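Local coordinates for sensor protein (Bacillus halodurans, PDB 3O5Y) that probably acts as a two-component sensor histidine kinase that passes phosphate from ATP to a protein histidine, and is seen here as its GAF domain, at residues K18-F23 with L127-Q132; I26-L31 with K37-Y42; T71-L76 with I120-D125; I102-K107 with S140-E145. All coordinates share one frame; numbering follows the deposited sequence.

Contact 1: residues K18-F23 with L127-Q132; sequences KLLVHF and LAFLEQ
Phe129 carries its CG trans to the backbone N (chi1 175°), which swings the ring off helix 124-142 and against Leu20 at the end of helix 6-20 and Val21 just after it. Leu20 has CG opposite its carbonyl carbon (chi1 -70°), bringing branch CD1 to the far end of the ring, 3.5 Å from CZ of Phe129; these two side chains cross at about a right angle. Val21 takes the other end, its CG2 lying 4.0 Å from CD1 of Phe129. Both methyls approach the ring obliquely. Leu130, one residue on, packs on Leu98, Ile100 and Ile114 of the sheet. An alanine in place of Phe129 would take away the whole ring, and would probably leave the methyls of Leu20 and Val21 without their partner on helix 124-142. The nearest CA atoms, of Val21 and Leu130, are 8.6 Å apart, so a long side chain such as phenylalanine suits the distance. Purely apolar, the contact depends on shape and on hiding hydrocarbon from water.

Contact 2: residues I26-L31 with K37-Y42; sequences ISFLLL and KLSHVY. With ACT (acetate ion), chain C.
Phe28 meets Ser39 and His40 through both its carbonyl and its side chain. Phe28 O accepts three donors: Ser39 N at 2.9 Å in the carbonyl plane, His40 N at 3.1 Å tilted from it, and Ser39 OG at 3.2 Å from above it. With CG opposite the backbone N (chi1 164°), the Phe28 side chain lies side by side with that of His40, pointing the same way, and Ser39 OG stands 3.1 Å from CD2 of Phe28. An alanine in place of Ser39 would remove the hydroxyl, and would probably leave Phe28 O with the two backbone donors and less contact at CD2 of its ring. Ile26 pairs with Tyr42 by two nearly straight bonds, Ile26 N to Tyr42 O at 2.8 Å and Tyr42 N to Ile26 O at 2.9 Å; its branched side chain suits a strand and leads off to Leu17 of helix 6-20. Lys37 pairs with Leu30 likewise, while its bent chain carries the amine away to the exposed side. On the opposite face Ser27 OG holds an acetate, probably from the crystallisation liquor, at 2.9 Å from OXT. Two residues facing one make this a classic beta bulge, set in the antiparallel hairpin 25-32/35-42 of the GAF domain's sheet.

Contact 3: residues T71-L76 with I120-D125; sequences TIFRSL and IDWSLD
Phe73 and Trp122 make this contact alone, meeting rim to rim with neither ring over the other's face. CD1 of Trp122, on the five-membered ring, stands 3.8 Å from CE1 of Phe73, which lies close to the indole plane, and it is equally near Phe73 CD1. The planes are turned 72° apart and the centroids of the phenyl and five-membered rings are 5.8 Å apart, so the touch is centred on that one indole carbon and two neighbouring phenyl carbons. On the packed side, the rest of the indole is sunk among Val21, Leu98, Leu127 and Leu130, and Arg116 adds a cation-pi interaction; tryptophan suits this place because it is broad enough to reach sheet, helix and loop at once. Its CG sits opposite the carbonyl carbon (chi1 -78°), directing the indole inward from the loop. The loose side belongs to Phe73, an exposed residue on strand 72-75 whose CG stands opposite its backbone N (chi1 172°), carrying the ring's CD1 and CE1 out to the indole's margin. Just beyond Trp122, Ser123 caps Asp126 N as the N-cap of helix 124-142. What results is a surface aromatic pair, linking an edge strand of the GAF domain's antiparallel sheet to the loop that leads into its final long helix.

Contact 4: residues I102-K107 with S140-E145; sequences IYSKNK and SIENVE
A single hydroxyl, Ser104 OG, works in both directions here: it accepts two backbone N-H groups of its own turn and donates to Glu142 OE2 across the contact. That last bond is modelled as short, 2.5 Å from Ser104 OG to Glu142 OE2, though the exact length is doubtful at this resolution, and it meets the carboxylate from above its plane. Within the turn, Asn106 N reaches Ser104 OG at 3.0 Å and Lys107 N at 3.1 Å, the latter nearly straight at 171°; these are an ST turn and an ST motif sharing one oxygen. Glu142 can come this far because its chain leaves the helix with CG trans to the backbone N (chi1 -169°) and then runs extended. Glu142 OE1 takes Asn106 ND2 at 3.1 Å, out of the carboxylate plane on the other side from Ser104 OG. Lys107 slides past Glu142 in the opposite direction, laying CG 3.3 Å from OE2 of Glu142, while its NZ stays 4.8 Å from that oxygen. Serine suits this turn because its hydroxyl can accept backbone N-H and donate to the carboxylate; asparagine's amide supplies a further N-H. The Glu142 carboxylate is thus gripped from both sides by neutral donors, with the lysine's charge near enough that it would probably favour the ionised form without a salt bridge.

Contact 2 lies deepest, within the sheet, and relies on backbone hydrogen bonding, interrupted by a bulge; contact 1 is partly buried and wholly apolar, joining the first and last long helices. Contacts 3 and 4 are surface contacts at the two ends of helix 124-142, and their chemistry differs: an aromatic pair near its start, a hydrogen-bonded carboxylate near its finish, with centres about 25 Å apart. Contacts 1, 3 and 4 all use this helix or the loop leading into it. Neighbouring contacts also touch: His22 of contact 1 packs against Ile120 and Trp122 of contact 3, Phe23 of contact 1 on Tyr42 of contact 2, and Phe28 of contact 2 on Ile102 and Ile141 of contact 4.

Contact 1: residues K18-F23 with L127-Q132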
loop_
_atom_site.group_PDB
_atom_site.type_symbol
_atom_site.label_atom_id
_atom_site.label_comp_id
_atom_site.label_asym_id
_atom_site.label_seq_id
_atom_site.Cartn_x
_atom_site.Cartn_y
_atom_site.Cartn_z
ATOM N N LYS A 18 -9.688 -4.364 8.855
ATOM C CA LYS A 18 -9.553 -5.123 10.086
ATOM C C LYS A 18 -10.595 -6.250 10.242
ATOM O O LYS A 18 -10.295 -7.305 10.801
ATOM C CB LYS A 18 -9.626 -4.175 11.277
ATOM C CG LYS A 18 -8.369 -3.359 11.484
ATOM C CD LYS A 18 -8.642 -2.083 12.285
ATOM C CE LYS A 18 -8.303 -2.251 13.773
ATOM N NZ LYS A 18 -8.043 -0.922 14.433
ATOM N N LEU A 19 -11.799 -6.031 9.725
ATOM C CA LEU A 19 -12.921 -6.932 9.961
ATOM C C LEU A 19 -13.174 -7.883 8.823
ATOM O O LEU A 19 -13.950 -8.834 8.967
ATOM C CB LEU A 19 -14.198 -6.115 10.211
ATOM C CG LEU A 19 -14.132 -5.184 11.435
ATOM C CD1 LEU A 19 -15.198 -4.122 11.404
ATOM C CD2 LEU A 19 -14.170 -5.962 12.750
ATOM N N LEU A 20 -12.527 -7.634 7.690
ATOM C CA LEU A 20 -12.873 -8.309 6.445
ATOM C C LEU A 20 -11.734 -9.108 5.817
ATOM O O LEU A 20 -11.972 -10.085 5.084
ATOM C CB LEU A 20 -13.382 -7.274 5.448
ATOM C CG LEU A 20 -14.752 -6.702 5.833
ATOM C CD1 LEU A 20 -15.105 -5.506 4.962
ATOM C CD2 LEU A 20 -15.814 -7.782 5.734
ATOM N N VAL A 21 -10.504 -8.689 6.101
ATOM C CA VAL A 21 -9.349 -9.188 5.383
ATOM C C VAL A 21 -8.207 -9.413 6.344
ATOM O O VAL A 21 -7.895 -8.552 7.154
ATOM C CB VAL A 21 -8.960 -8.199 4.261
ATOM C CG1 VAL A 21 -7.589 -8.482 3.749
ATOM C CG2 VAL A 21 -9.957 -8.296 3.106
ATOM N N HIS A 22 -7.603 -10.589 6.277
ATOM C CA HIS A 22 -6.430 -10.910 7.102
ATOM C C HIS A 22 -5.179 -10.116 6.688
ATOM O O HIS A 22 -4.751 -10.183 5.549
ATOM C CB HIS A 22 -6.148 -12.419 7.039
ATOM C CG HIS A 22 -4.835 -12.818 7.640
ATOM N ND1 HIS A 22 -4.049 -13.825 7.110
ATOM C CD2 HIS A 22 -4.163 -12.345 8.721
ATOM C CE1 HIS A 22 -2.950 -13.946 7.834
ATOM N NE2 HIS A 22 -2.995 -13.062 8.819
ATOM N N PHE A 23 -4.610 -9.360 7.618
ATOM C CA PHE A 23 -3.379 -8.631 7.369
ATOM C C PHE A 23 -2.833 -8.151 8.694
ATOM O O PHE A 23 -3.573 -8.057 9.673
ATOM C CB PHE A 23 -3.613 -7.430 6.454
ATOM C CG PHE A 23 -4.370 -6.299 7.111
ATOM C CD1 PHE A 23 -5.757 -6.325 7.185
ATOM C CD2 PHE A 23 -3.691 -5.220 7.673
ATOM C CE1 PHE A 23 -6.460 -5.294 7.800
ATOM C CE2 PHE A 23 -4.388 -4.182 8.293
ATOM C CZ PHE A 23 -5.783 -4.221 8.349
ATOM N N LEU A 127 -8.585 -10.547 -3.095
ATOM C CA LEU A 127 -8.011 -9.648 -4.093
ATOM C C LEU A 127 -9.078 -8.897 -4.875
ATOM O O LEU A 127 -8.912 -7.714 -5.134
ATOM C CB LEU A 127 -7.032 -10.363 -5.047
ATOM C CG LEU A 127 -5.755 -10.935 -4.410
ATOM C CD1 LEU A 127 -5.118 -11.997 -5.301
ATOM C CD2 LEU A 127 -4.742 -9.858 -4.124
ATOM N N ALA A 128 -10.153 -9.579 -5.263
ATOM C CA ALA A 128 -11.281 -8.920 -5.957
ATOM C C ALA A 128 -11.908 -7.870 -5.057
ATOM O O ALA A 128 -12.151 -6.734 -5.492
ATOM C CB ALA A 128 -12.335 -9.919 -6.400
ATOM N N PHE A 129 -12.117 -8.235 -3.795
ATOM C CA PHE A 129 -12.703 -7.311 -2.828
ATOM C C PHE A 129 -11.821 -6.076 -2.621
ATOM O O PHE A 129 -12.303 -4.972 -2.697
ATOM C CB PHE A 129 -13.003 -8.020 -1.501
ATOM C CG PHE A 129 -13.503 -7.102 -0.435
ATOM C CD1 PHE A 129 -12.652 -6.674 0.584
ATOM C CD2 PHE A 129 -14.834 -6.651 -0.453
ATOM C CE1 PHE A 129 -13.104 -5.817 1.566
ATOM C CE2 PHE A 129 -15.318 -5.781 0.532
ATOM C CZ PHE A 129 -14.458 -5.353 1.543
ATOM N N LEU A 130 -10.534 -6.265 -2.372
ATOM C CA LEU A 130 -9.598 -5.143 -2.227
ATOM C C LEU A 130 -9.546 -4.201 -3.421
ATOM O O LEU A 130 -9.477 -2.981 -3.237
ATOM C CB LEU A 130 -8.181 -5.645 -1.942
ATOM C CG LEU A 130 -7.987 -6.157 -0.520
ATOM C CD1 LEU A 130 -6.650 -6.842 -0.413
ATOM C CD2 LEU A 130 -8.116 -5.030 0.517
ATOM N N GLU A 131 -9.561 -4.765 -4.629
ATOM C CA GLU A 131 -9.441 -3.969 -5.854
ATOM C C GLU A 131 -10.656 -3.037 -6.019
ATOM O O GLU A 131 -10.512 -1.862 -6.386
ATOM C CB GLU A 131 -9.269 -4.867 -7.098
ATOM N N GLN A 132 -11.836 -3.572 -5.724
ATOM C CA GLN A 132 -13.065 -2.819 -5.830
ATOM C C GLN A 132 -13.046 -1.726 -4.751
ATOM O O GLN A 132 -13.303 -0.548 -5.038
ATOM C CB GLN A 132 -14.275 -3.771 -5.772
ATOM C CG GLN A 132 -15.516 -3.297 -5.017
ATOM C CD GLN A 132 -15.480 -3.694 -3.547
ATOM O OE1 GLN A 132 -15.175 -4.841 -3.212
ATOM N NE2 GLN A 132 -15.777 -2.752 -2.668
#

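Contact 2: residues I26-L31 with K37-Y42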
loop_
_atom_site.group_PDB
_atom_site.type_symbol
_atom_site.label_atom_id
_atom_site.label_comp_id
_atom_site.label_asym_id
_atom_site.label_seq_id
_atom_site.Cartn_x
_atom_site.Cartn_y
_atom_site.Cartn_z
ATOM N N ILE A 26 -0.516 -2.204 7.259
ATOM C CA ILE A 26 -0.900 -1.502 6.039
ATOM C C ILE A 26 -0.227 -0.161 6.043
ATOM O O ILE A 26 -0.120 0.480 7.086
ATOM C CB ILE A 26 -2.432 -1.249 5.938
ATOM C CG1 ILE A 26 -3.187 -2.560 5.949
ATOM C CG2 ILE A 26 -2.789 -0.507 4.648
ATOM C CD1 ILE A 26 -4.376 -2.617 5.019
ATOM N N SER A 27 0.216 0.280 4.878
ATOM C CA SER A 27 0.623 1.661 4.742
ATOM C C SER A 27 -0.044 2.221 3.519
ATOM O O SER A 27 -0.341 1.501 2.572
ATOM C CB SER A 27 2.141 1.808 4.642
ATOM O OG SER A 27 2.600 1.250 3.441
ATOM N N PHE A 28 -0.290 3.519 3.550
ATOM C CA PHE A 28 -0.856 4.176 2.412
ATOM C C PHE A 28 0.089 5.281 1.990
ATOM O O PHE A 28 0.622 6.021 2.828
ATOM C CB PHE A 28 -2.261 4.708 2.720
ATOM C CG PHE A 28 -2.728 5.715 1.732
ATOM C CD1 PHE A 28 -3.087 5.325 0.441
ATOM C CD2 PHE A 28 -2.740 7.067 2.054
ATOM C CE1 PHE A 28 -3.474 6.263 -0.508
ATOM C CE2 PHE A 28 -3.135 8.017 1.105
ATOM C CZ PHE A 28 -3.501 7.603 -0.185
ATOM N N LEU A 29 0.306 5.387 0.688
ATOM C CA LEU A 29 1.212 6.385 0.163
ATOM C C LEU A 29 0.504 7.264 -0.831
ATOM O O LEU A 29 -0.353 6.802 -1.580
ATOM C CB LEU A 29 2.447 5.736 -0.446
ATOM C CG LEU A 29 3.262 4.914 0.557
ATOM C CD1 LEU A 29 2.823 3.458 0.558
ATOM C CD2 LEU A 29 4.751 5.021 0.263
ATOM N N LEU A 30 0.855 8.540 -0.822
ATOM C CA LEU A 30 0.124 9.532 -1.578
ATOM C C LEU A 30 1.035 10.089 -2.653
ATOM O O LEU A 30 2.171 10.456 -2.396
ATOM C CB LEU A 30 -0.342 10.673 -0.667
ATOM C CG LEU A 30 -1.660 11.428 -0.919
ATOM C CD1 LEU A 30 -1.566 12.917 -0.483
ATOM C CD2 LEU A 30 -2.225 11.338 -2.365
ATOM N N LEU A 31 0.527 10.137 -3.870
ATOM C CA LEU A 31 1.233 10.769 -4.943
ATOM C C LEU A 31 0.696 12.195 -5.095
ATOM O O LEU A 31 -0.481 12.392 -5.392
ATOM C CB LEU A 31 1.049 9.964 -6.228
ATOM C CG LEU A 31 1.875 10.446 -7.410
ATOM C CD1 LEU A 31 3.352 10.239 -7.134
ATOM C CD2 LEU A 31 1.468 9.713 -8.666
ATOM N N LYS A 37 4.814 9.836 -1.347
ATOM C CA LYS A 37 5.182 9.978 0.050
ATOM C C LYS A 37 4.395 9.036 0.959
ATOM O O LYS A 37 3.184 8.892 0.801
ATOM C CB LYS A 37 4.962 11.414 0.496
ATOM C CG LYS A 37 6.040 12.382 0.034
ATOM C CD LYS A 37 5.456 13.771 -0.247
ATOM C CE LYS A 37 6.536 14.834 -0.469
ATOM N NZ LYS A 37 6.690 15.710 0.721
ATOM N N LEU A 38 5.085 8.402 1.909
ATOM C CA LEU A 38 4.408 7.657 2.972
ATOM C C LEU A 38 3.477 8.617 3.708
ATOM O O LEU A 38 3.914 9.673 4.177
ATOM C CB LEU A 38 5.421 7.117 3.977
ATOM C CG LEU A 38 5.205 5.780 4.694
ATOM C CD1 LEU A 38 5.977 5.783 6.016
ATOM C CD2 LEU A 38 3.751 5.385 4.909
ATOM N N SER A 39 2.206 8.273 3.837
ATOM C CA SER A 39 1.333 9.205 4.524
ATOM C C SER A 39 0.532 8.632 5.685
ATOM O O SER A 39 0.179 9.372 6.598
ATOM C CB SER A 39 0.426 9.923 3.530
ATOM O OG SER A 39 -0.516 9.027 3.003
ATOM N N HIS A 40 0.252 7.331 5.653
ATOM C CA HIS A 40 -0.495 6.674 6.721
ATOM C C HIS A 40 0.005 5.262 6.953
ATOM O O HIS A 40 0.286 4.529 5.997
ATOM C CB HIS A 40 -1.988 6.630 6.390
ATOM C CG HIS A 40 -2.627 7.981 6.330
ATOM N ND1 HIS A 40 -3.342 8.513 7.386
ATOM C CD2 HIS A 40 -2.618 8.933 5.363
ATOM C CE1 HIS A 40 -3.761 9.723 7.061
ATOM N NE2 HIS A 40 -3.335 10.002 5.841
ATOM N N VAL A 41 0.095 4.882 8.225
ATOM C CA VAL A 41 0.506 3.546 8.608
ATOM C C VAL A 41 -0.422 2.990 9.694
ATOM O O VAL A 41 -0.794 3.704 10.624
ATOM C CB VAL A 41 1.946 3.546 9.162
ATOM C CG1 VAL A 41 2.338 2.141 9.597
ATOM C CG2 VAL A 41 2.940 4.088 8.141
ATOM N N TYR A 42 -0.785 1.717 9.577
ATOM C CA TYR A 42 -1.445 0.991 10.652
ATOM C C TYR A 42 -0.746 -0.344 10.826
ATOM O O TYR A 42 -0.513 -1.036 9.837
ATOM C CB TYR A 42 -2.926 0.742 10.350
ATOM C CG TYR A 42 -3.545 -0.206 11.352
ATOM C CD1 TYR A 42 -4.053 0.263 12.574
ATOM C CD2 TYR A 42 -3.585 -1.573 11.110
ATOM C CE1 TYR A 42 -4.599 -0.615 13.513
ATOM C CE2 TYR A 42 -4.123 -2.459 12.045
ATOM C CZ TYR A 42 -4.629 -1.977 13.236
ATOM O OH TYR A 42 -5.161 -2.863 14.148
HETATM C C ACT C . 6.589 1.410 3.958
HETATM O O ACT C . 7.688 1.327 3.323
HETATM O OXT ACT C . 5.522 1.064 3.366
HETATM C CH3 ACT C . 6.590 1.913 5.365
#

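Contact 3: residues T71-L76 with I120-D125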
loop_
_atom_site.group_PDB
_atom_site.type_symbol
_atom_site.label_atom_id
_atom_site.label_comp_id
_atom_site.label_asym_id
_atom_site.label_seq_id
_atom_site.Cartn_x
_atom_site.Cartn_y
_atom_site.Cartn_z
ATOM N N THR A 71 -1.502 -4.713 -9.814
ATOM C CA THR A 71 -1.271 -5.165 -8.463
ATOM C C THR A 71 -0.084 -6.123 -8.442
ATOM O O THR A 71 -0.019 -7.072 -9.226
ATOM C CB THR A 71 -2.525 -5.839 -7.890
ATOM O OG1 THR A 71 -3.547 -4.856 -7.726
ATOM C CG2 THR A 71 -2.241 -6.469 -6.549
ATOM N N ILE A 72 0.858 -5.867 -7.543
ATOM C CA ILE A 72 2.042 -6.702 -7.453
ATOM C C ILE A 72 2.104 -7.423 -6.119
ATOM O O ILE A 72 1.920 -6.822 -5.073
ATOM C CB ILE A 72 3.331 -5.898 -7.655
ATOM C CG1 ILE A 72 3.375 -5.347 -9.084
ATOM C CG2 ILE A 72 4.551 -6.782 -7.363
ATOM C CD1 ILE A 72 4.582 -4.471 -9.398
ATOM N N PHE A 73 2.366 -8.720 -6.174
ATOM C CA PHE A 73 2.633 -9.472 -4.981
ATOM C C PHE A 73 4.104 -9.882 -4.895
ATOM O O PHE A 73 4.673 -10.378 -5.856
ATOM C CB PHE A 73 1.764 -10.716 -4.924
ATOM C CG PHE A 73 2.124 -11.624 -3.801
ATOM C CD1 PHE A 73 1.691 -11.345 -2.508
ATOM C CD2 PHE A 73 2.949 -12.737 -4.022
ATOM C CE1 PHE A 73 2.032 -12.184 -1.450
ATOM C CE2 PHE A 73 3.300 -13.580 -2.982
ATOM C CZ PHE A 73 2.845 -13.313 -1.691
ATOM N N ARG A 74 4.695 -9.712 -3.717
ATOM C CA ARG A 74 6.067 -10.125 -3.519
ATOM C C ARG A 74 6.279 -10.779 -2.176
ATOM O O ARG A 74 5.927 -10.237 -1.135
ATOM C CB ARG A 74 7.028 -8.943 -3.696
ATOM C CG ARG A 74 8.236 -9.291 -4.534
ATOM C CD ARG A 74 8.009 -9.125 -6.062
ATOM N NE ARG A 74 9.056 -8.251 -6.575
ATOM C CZ ARG A 74 9.015 -7.591 -7.727
ATOM N NH1 ARG A 74 10.030 -6.795 -8.059
ATOM N NH2 ARG A 74 7.972 -7.721 -8.547
ATOM N N SER A 75 6.839 -11.971 -2.233
ATOM C CA SER A 75 7.371 -12.665 -1.080
ATOM C C SER A 75 8.640 -11.932 -0.610
ATOM O O SER A 75 9.480 -11.542 -1.427
ATOM C CB SER A 75 7.705 -14.101 -1.494
ATOM O OG SER A 75 7.632 -14.987 -0.404
ATOM N N LEU A 76 8.776 -11.728 0.695
ATOM C CA LEU A 76 9.913 -10.984 1.225
ATOM C C LEU A 76 11.062 -11.921 1.629
ATOM O O LEU A 76 12.054 -11.493 2.222
ATOM C CB LEU A 76 9.472 -10.134 2.422
ATOM C CG LEU A 76 9.247 -8.617 2.349
ATOM C CD1 LEU A 76 8.746 -8.162 1.012
ATOM C CD2 LEU A 76 8.289 -8.179 3.440
ATOM N N ILE A 120 0.916 -16.447 3.929
ATOM C CA ILE A 120 -0.352 -17.084 3.606
ATOM C C ILE A 120 -0.840 -16.464 2.304
ATOM O O ILE A 120 -0.927 -15.251 2.191
ATOM C CB ILE A 120 -1.360 -16.895 4.785
ATOM C CG1 ILE A 120 -0.877 -17.690 6.012
ATOM C CG2 ILE A 120 -2.782 -17.292 4.387
ATOM C CD1 ILE A 120 -1.409 -17.196 7.329
ATOM N N ASP A 121 -1.129 -17.291 1.308
ATOM C CA ASP A 121 -1.569 -16.803 0.004
ATOM C C ASP A 121 -2.779 -15.877 0.083
ATOM O O ASP A 121 -3.654 -16.029 0.932
ATOM C CB ASP A 121 -1.950 -17.967 -0.908
ATOM C CG ASP A 121 -0.800 -18.918 -1.173
ATOM O OD1 ASP A 121 0.368 -18.493 -1.120
ATOM O OD2 ASP A 121 -1.079 -20.096 -1.456
ATOM N N TRP A 122 -2.812 -14.918 -0.830
ATOM C CA TRP A 122 -3.968 -14.085 -1.019
ATOM C C TRP A 122 -4.984 -14.849 -1.858
ATOM O O TRP A 122 -4.659 -15.327 -2.936
ATOM C CB TRP A 122 -3.530 -12.793 -1.707
ATOM C CG TRP A 122 -2.891 -11.857 -0.721
ATOM C CD1 TRP A 122 -1.564 -11.696 -0.483
ATOM C CD2 TRP A 122 -3.573 -10.984 0.191
ATOM N NE1 TRP A 122 -1.367 -10.766 0.516
ATOM C CE2 TRP A 122 -2.586 -10.311 0.943
ATOM C CE3 TRP A 122 -4.922 -10.701 0.440
ATOM C CZ2 TRP A 122 -2.902 -9.375 1.926
ATOM C CZ3 TRP A 122 -5.232 -9.780 1.421
ATOM C CH2 TRP A 122 -4.222 -9.120 2.147
ATOM N N SER A 123 -6.212 -14.983 -1.373
ATOM C CA SER A 123 -7.248 -15.629 -2.184
ATOM C C SER A 123 -7.783 -14.669 -3.252
ATOM O O SER A 123 -7.574 -13.458 -3.169
ATOM C CB SER A 123 -8.396 -16.100 -1.289
ATOM O OG SER A 123 -9.035 -14.971 -0.699
ATOM N N LEU A 124 -8.479 -15.221 -4.243
ATOM C CA LEU A 124 -9.097 -14.452 -5.317
ATOM C C LEU A 124 -10.186 -13.550 -4.759
ATOM O O LEU A 124 -10.299 -12.385 -5.166
ATOM C CB LEU A 124 -9.709 -15.396 -6.352
ATOM C CG LEU A 124 -10.170 -14.973 -7.768
ATOM C CD1 LEU A 124 -11.595 -15.450 -8.032
ATOM C CD2 LEU A 124 -10.006 -13.491 -8.153
ATOM N N ASP A 125 -10.979 -14.082 -3.827
ATOM C CA ASP A 125 -12.034 -13.311 -3.180
ATOM C C ASP A 125 -11.486 -12.060 -2.484
ATOM O O ASP A 125 -12.054 -10.984 -2.607
ATOM C CB ASP A 125 -12.841 -14.170 -2.183
ATOM C CG ASP A 125 -13.576 -15.337 -2.862
ATOM O OD1 ASP A 125 -14.086 -15.170 -4.001
ATOM O OD2 ASP A 125 -13.636 -16.438 -2.254
#

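Contact 4: residues I102-K107 with S140-E145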
loop_
_atom_site.group_PDB
_atom_site.type_symbol
_atom_site.label_atom_id
_atom_site.label_comp_id
_atom_site.label_asym_id
_atom_site.label_seq_id
_atom_site.Cartn_x
_atom_site.Cartn_y
_atom_site.Cartn_z
ATOM N N ILE A 102 -3.128 2.887 -6.423
ATOM C CA ILE A 102 -4.438 3.515 -6.357
ATOM C C ILE A 102 -4.558 4.521 -7.485
ATOM O O ILE A 102 -3.822 5.497 -7.524
ATOM C CB ILE A 102 -4.634 4.206 -5.026
ATOM C CG1 ILE A 102 -4.449 3.190 -3.898
ATOM C CG2 ILE A 102 -6.016 4.802 -4.954
ATOM C CD1 ILE A 102 -3.942 3.848 -2.648
ATOM N N TYR A 103 -5.447 4.263 -8.432
ATOM C CA TYR A 103 -5.708 5.252 -9.477
ATOM C C TYR A 103 -7.162 5.497 -9.806
ATOM O O TYR A 103 -7.993 4.608 -9.700
ATOM C CB TYR A 103 -4.862 5.035 -10.746
ATOM C CG TYR A 103 -4.974 3.715 -11.470
ATOM C CD1 TYR A 103 -5.417 3.669 -12.799
ATOM C CD2 TYR A 103 -4.560 2.524 -10.876
ATOM C CE1 TYR A 103 -5.489 2.436 -13.517
ATOM C CE2 TYR A 103 -4.635 1.290 -11.572
ATOM C CZ TYR A 103 -5.101 1.257 -12.888
ATOM O OH TYR A 103 -5.171 0.056 -13.566
ATOM N N SER A 104 -7.448 6.726 -10.211
ATOM C CA SER A 104 -8.780 7.108 -10.641
ATOM C C SER A 104 -8.833 7.144 -12.156
ATOM O O SER A 104 -7.847 6.847 -12.834
ATOM C CB SER A 104 -9.090 8.495 -10.126
ATOM O OG SER A 104 -8.427 9.421 -10.947
ATOM N N LYS A 105 -9.986 7.530 -12.692
ATOM C CA LYS A 105 -10.141 7.646 -14.140
ATOM C C LYS A 105 -9.205 8.705 -14.732
ATOM O O LYS A 105 -8.865 8.641 -15.905
ATOM C CB LYS A 105 -11.593 7.981 -14.474
ATOM C CG LYS A 105 -12.026 9.313 -13.907
ATOM C CD LYS A 105 -13.384 9.702 -14.378
ATOM C CE LYS A 105 -13.616 11.179 -14.117
ATOM N NZ LYS A 105 -14.904 11.523 -14.670
ATOM N N ASN A 106 -8.801 9.678 -13.913
ATOM C CA ASN A 106 -7.962 10.791 -14.372
ATOM C C ASN A 106 -6.480 10.600 -14.128
ATOM O O ASN A 106 -5.675 10.899 -15.009
ATOM C CB ASN A 106 -8.353 12.096 -13.685
ATOM C CG ASN A 106 -9.713 12.581 -14.086
ATOM O OD1 ASN A 106 -10.057 12.625 -15.280
ATOM N ND2 ASN A 106 -10.513 12.955 -13.087
ATOM N N LYS A 107 -6.118 10.144 -12.925
ATOM C CA LYS A 107 -4.707 10.127 -12.503
ATOM C C LYS A 107 -4.363 9.012 -11.513
ATOM O O LYS A 107 -5.248 8.361 -10.940
ATOM C CB LYS A 107 -4.334 11.476 -11.875
ATOM C CG LYS A 107 -5.080 11.730 -10.554
ATOM C CD LYS A 107 -4.677 13.052 -9.907
ATOM C CE LYS A 107 -5.483 13.288 -8.638
ATOM N NZ LYS A 107 -4.691 14.110 -7.681
ATOM N N SER A 140 -12.793 8.799 -3.968
ATOM C CA SER A 140 -12.993 9.517 -2.715
ATOM C C SER A 140 -11.828 10.437 -2.384
ATOM O O SER A 140 -12.034 11.537 -1.886
ATOM C CB SER A 140 -13.191 8.515 -1.564
ATOM O OG SER A 140 -14.372 7.735 -1.752
ATOM N N ILE A 141 -10.606 9.981 -2.645
ATOM C CA ILE A 141 -9.419 10.786 -2.353
ATOM C C ILE A 141 -9.330 11.949 -3.326
ATOM O O ILE A 141 -9.003 13.074 -2.944
ATOM C CB ILE A 141 -8.121 9.940 -2.398
ATOM C CG1 ILE A 141 -8.068 8.989 -1.209
ATOM C CG2 ILE A 141 -6.871 10.825 -2.392
ATOM C CD1 ILE A 141 -6.925 8.002 -1.263
ATOM N N GLU A 142 -9.630 11.667 -4.588
ATOM C CA GLU A 142 -9.552 12.657 -5.645
ATOM C C GLU A 142 -10.559 13.771 -5.382
ATOM O O GLU A 142 -10.273 14.945 -5.625
ATOM C CB GLU A 142 -9.821 11.995 -7.002
ATOM C CG GLU A 142 -9.495 12.880 -8.188
ATOM C CD GLU A 142 -9.402 12.110 -9.487
ATOM O OE1 GLU A 142 -10.425 11.966 -10.177
ATOM O OE2 GLU A 142 -8.284 11.677 -9.830
ATOM N N ASN A 143 -11.730 13.391 -4.870
ATOM C CA ASN A 143 -12.805 14.336 -4.579
ATOM C C ASN A 143 -12.643 15.112 -3.269
ATOM O O ASN A 143 -13.523 15.876 -2.880
ATOM C CB ASN A 143 -14.159 13.632 -4.645
ATOM C CG ASN A 143 -14.728 13.604 -6.049
ATOM O OD1 ASN A 143 -14.929 14.652 -6.668
ATOM N ND2 ASN A 143 -14.996 12.407 -6.559
ATOM N N VAL A 144 -11.514 14.920 -2.596
ATOM C CA VAL A 144 -11.133 15.784 -1.485
ATOM C C VAL A 144 -10.431 17.030 -2.030
ATOM O O VAL A 144 -10.739 18.151 -1.612
ATOM C CB VAL A 144 -10.258 15.032 -0.446
ATOM C CG1 VAL A 144 -9.428 16.004 0.399
ATOM C CG2 VAL A 144 -11.134 14.165 0.442
ATOM N N GLU A 145 -9.511 16.827 -2.977
ATOM C CA GLU A 145 -8.729 17.919 -3.580
ATOM C C GLU A 145 -9.241 18.333 -4.967
ATOM O O GLU A 145 -10.397 18.734 -5.133
ATOM C CB GLU A 145 -7.250 17.518 -3.668
#